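Long-range contact in periplasmic solute binding protein (Pectobacterium atrosepticum, PDB 4RY1), which probably captures a sugar in the periplasm and delivers it to an ABC-type importer, as a solute-binding protein of family 1: residues F271-L282 with A353-V362. Sequence-based numbering, arbitrary orientation.
Sequences FITIPGAKDSGL and AAAAQPESKV
Phe271 lays one ring face on the folded side chain of Gln357, in the chain that follows helix 346-356. Gln357 CG sits 3.6 Å from the centroid of the Phe271 ring, a CH-pi contact, and the Gln357 amide stacks on the CD1 side of the same face, its plane 15° from the ring plane. A bend at Gln357 chi2 (-49°) turns the amide back so that its NE2 donates to Ala353 O (3.1 Å), which fixes the amide's rotation. Ala353 CB reaches the edge of the ring in its plane, while Phe271 CZ approaches Ala354 CA. From Ile274 to Ala277 the chain reverses in a type II beta turn, then meets Ser360 and Lys361 at Asp279. As in other periplasmic binding proteins, two lobes flank a cleft; here the loop leading into strand 284-292, a strand of the main sheet, is tied to the chain leaving helix 346-356. The Asp279 carboxylate receives Lys361 N at OD1 (2.8 Å, 173°) and Ser360 OG at OD2 (2.5 Å), both on syn lone pairs. Gly281 N closes an Asx turn onto OD2 from above the carboxylate plane. Ser280 OG donates to Pro358 O (2.7 Å) and accepts from Leu282 N in an ST turn. The Leu282 side chain crosses that of Gln357 at about a right angle, CD2 lying 3.9 Å from Gln357 CB, and one water bridges Leu282 O to Ser360 OG.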
# COMPACT_ATOMS: atom_id res chain seq x y z
N PHE A 271 -0.71 -14.86 8.70
CA PHE A 271 -1.89 -14.27 8.13
C PHE A 271 -3.11 -14.66 8.96
O PHE A 271 -3.61 -15.78 8.88
CB PHE A 271 -2.04 -14.67 6.67
CG PHE A 271 -1.06 -13.97 5.79
CD1 PHE A 271 0.24 -14.43 5.70
CD2 PHE A 271 -1.40 -12.83 5.12
CE1 PHE A 271 1.18 -13.78 4.92
CE2 PHE A 271 -0.46 -12.16 4.35
CZ PHE A 271 0.82 -12.65 4.23
N ILE A 272 -3.56 -13.71 9.75
CA ILE A 272 -4.63 -13.96 10.72
C ILE A 272 -5.91 -14.34 9.98
O ILE A 272 -6.36 -13.63 9.09
CB ILE A 272 -4.87 -12.74 11.64
CG1 ILE A 272 -3.56 -12.38 12.35
CG2 ILE A 272 -5.98 -13.04 12.65
CD1 ILE A 272 -3.62 -11.06 13.08
N THR A 273 -6.52 -15.44 10.38
CA THR A 273 -7.68 -15.97 9.67
C THR A 273 -8.74 -16.51 10.63
O THR A 273 -8.42 -17.06 11.68
CB THR A 273 -7.26 -17.08 8.70
OG1 THR A 273 -6.20 -16.60 7.87
CG2 THR A 273 -8.38 -17.50 7.80
N ILE A 274 -10.00 -16.32 10.25
CA ILE A 274 -11.15 -16.95 10.92
C ILE A 274 -11.07 -18.44 10.65
O ILE A 274 -10.95 -18.84 9.50
CB ILE A 274 -12.51 -16.43 10.39
CG1 ILE A 274 -12.72 -14.95 10.70
CG2 ILE A 274 -13.68 -17.21 11.01
CD1 ILE A 274 -13.90 -14.30 10.00
N PRO A 275 -11.16 -19.28 11.70
CA PRO A 275 -11.23 -20.71 11.43
C PRO A 275 -12.41 -20.99 10.49
O PRO A 275 -13.50 -20.45 10.69
CB PRO A 275 -11.44 -21.31 12.83
CG PRO A 275 -10.87 -20.29 13.76
CD PRO A 275 -11.26 -18.99 13.13
N GLY A 276 -12.17 -21.76 9.44
CA GLY A 276 -13.22 -22.09 8.46
C GLY A 276 -13.62 -20.94 7.56
O GLY A 276 -14.72 -20.90 7.02
N ALA A 277 -12.70 -20.01 7.39
CA ALA A 277 -12.95 -18.84 6.56
C ALA A 277 -13.38 -19.22 5.16
O ALA A 277 -12.92 -20.21 4.60
CB ALA A 277 -11.71 -17.95 6.47
N LYS A 278 -14.19 -18.36 4.59
CA LYS A 278 -14.73 -18.56 3.23
C LYS A 278 -13.75 -18.10 2.15
O LYS A 278 -13.82 -18.51 0.98
CB LYS A 278 -16.02 -17.78 3.06
CG LYS A 278 -17.10 -18.12 4.06
CD LYS A 278 -18.43 -17.60 3.53
CE LYS A 278 -19.57 -17.57 4.55
NZ LYS A 278 -20.48 -18.75 4.46
N ASP A 279 -12.87 -17.22 2.56
CA ASP A 279 -11.88 -16.59 1.69
C ASP A 279 -10.67 -16.26 2.53
O ASP A 279 -10.80 -16.06 3.73
CB ASP A 279 -12.42 -15.31 1.10
CG ASP A 279 -11.56 -14.78 -0.03
OD1 ASP A 279 -11.63 -15.33 -1.14
OD2 ASP A 279 -10.81 -13.80 0.19
N SER A 280 -9.50 -16.21 1.91
CA SER A 280 -8.28 -15.87 2.64
C SER A 280 -8.26 -14.41 3.08
O SER A 280 -7.61 -14.06 4.07
CB SER A 280 -7.05 -16.16 1.79
OG SER A 280 -6.99 -15.25 0.71
N GLY A 281 -8.94 -13.56 2.33
CA GLY A 281 -8.88 -12.12 2.61
C GLY A 281 -7.52 -11.51 2.29
O GLY A 281 -7.26 -10.38 2.67
N LEU A 282 -6.68 -12.25 1.57
CA LEU A 282 -5.36 -11.75 1.14
C LEU A 282 -5.55 -10.53 0.27
O LEU A 282 -6.31 -10.54 -0.68
CB LEU A 282 -4.59 -12.81 0.35
CG LEU A 282 -3.18 -12.44 -0.13
CD1 LEU A 282 -2.29 -12.19 1.06
CD2 LEU A 282 -2.59 -13.49 -1.06
N ALA A 353 5.88 -14.90 1.91
CA ALA A 353 4.79 -15.38 2.77
C ALA A 353 3.43 -15.10 2.14
O ALA A 353 2.54 -15.96 2.11
CB ALA A 353 4.88 -14.79 4.17
N ALA A 354 3.26 -13.88 1.63
CA ALA A 354 2.02 -13.53 0.94
C ALA A 354 1.78 -14.43 -0.27
O ALA A 354 0.65 -14.88 -0.51
CB ALA A 354 2.02 -12.07 0.52
N ALA A 355 2.86 -14.71 -1.01
CA ALA A 355 2.76 -15.55 -2.21
C ALA A 355 2.32 -16.99 -1.89
O ALA A 355 1.71 -17.67 -2.74
CB ALA A 355 4.07 -15.55 -2.98
N ALA A 356 2.60 -17.44 -0.67
CA ALA A 356 2.21 -18.79 -0.20
C ALA A 356 0.77 -18.89 0.28
O ALA A 356 0.28 -19.99 0.49
CB ALA A 356 3.14 -19.25 0.91
N GLN A 357 0.10 -17.76 0.45
CA GLN A 357 -1.28 -17.75 0.93
C GLN A 357 -2.25 -18.13 -0.17
O GLN A 357 -1.96 -17.92 -1.34
CB GLN A 357 -1.67 -16.38 1.47
CG GLN A 357 -0.81 -15.91 2.62
CD GLN A 357 -0.65 -16.95 3.72
OE1 GLN A 357 -1.63 -17.34 4.34
NE2 GLN A 357 0.60 -17.39 3.99
N PRO A 358 -3.42 -18.67 0.21
CA PRO A 358 -4.43 -18.92 -0.81
C PRO A 358 -4.87 -17.62 -1.45
O PRO A 358 -5.17 -16.65 -0.76
CB PRO A 358 -5.58 -19.58 -0.05
CG PRO A 358 -5.00 -20.07 1.22
CD PRO A 358 -3.82 -19.19 1.53
N GLU A 359 -4.93 -17.63 -2.78
CA GLU A 359 -5.46 -16.50 -3.53
C GLU A 359 -6.86 -16.14 -3.04
O GLU A 359 -7.69 -17.03 -2.84
CB GLU A 359 -5.52 -16.85 -5.01
CG GLU A 359 -5.59 -15.65 -5.93
CD GLU A 359 -5.31 -16.00 -7.38
OE1 GLU A 359 -4.51 -16.93 -7.65
OE2 GLU A 359 -5.89 -15.35 -8.27
N SER A 360 -7.12 -14.85 -2.88
CA SER A 360 -8.47 -14.38 -2.55
C SER A 360 -9.33 -14.39 -3.81
O SER A 360 -8.84 -14.13 -4.90
CB SER A 360 -8.46 -12.95 -1.99
OG SER A 360 -9.78 -12.49 -1.71
N LYS A 361 -10.61 -14.64 -3.61
CA LYS A 361 -11.62 -14.56 -4.67
C LYS A 361 -12.47 -13.31 -4.53
O LYS A 361 -13.46 -13.13 -5.26
CB LYS A 361 -12.53 -15.77 -4.61
CG LYS A 361 -11.76 -17.00 -4.99
CD LYS A 361 -12.28 -18.20 -4.24
CE LYS A 361 -11.81 -19.48 -4.88
NZ LYS A 361 -10.83 -20.21 -4.03
N VAL A 362 -12.06 -12.46 -3.60
CA VAL A 362 -12.82 -11.26 -3.29
C VAL A 362 -11.98 -10.06 -3.76
O VAL A 362 -10.93 -9.77 -3.19
CB VAL A 362 -13.13 -11.16 -1.79
CG1 VAL A 362 -13.94 -9.91 -1.47
CG2 VAL A 362 -13.89 -12.38 -1.31
O HOH W 1 -9.20 -17.64 -0.56
O HOH W 2 -9.02 -9.98 -0.67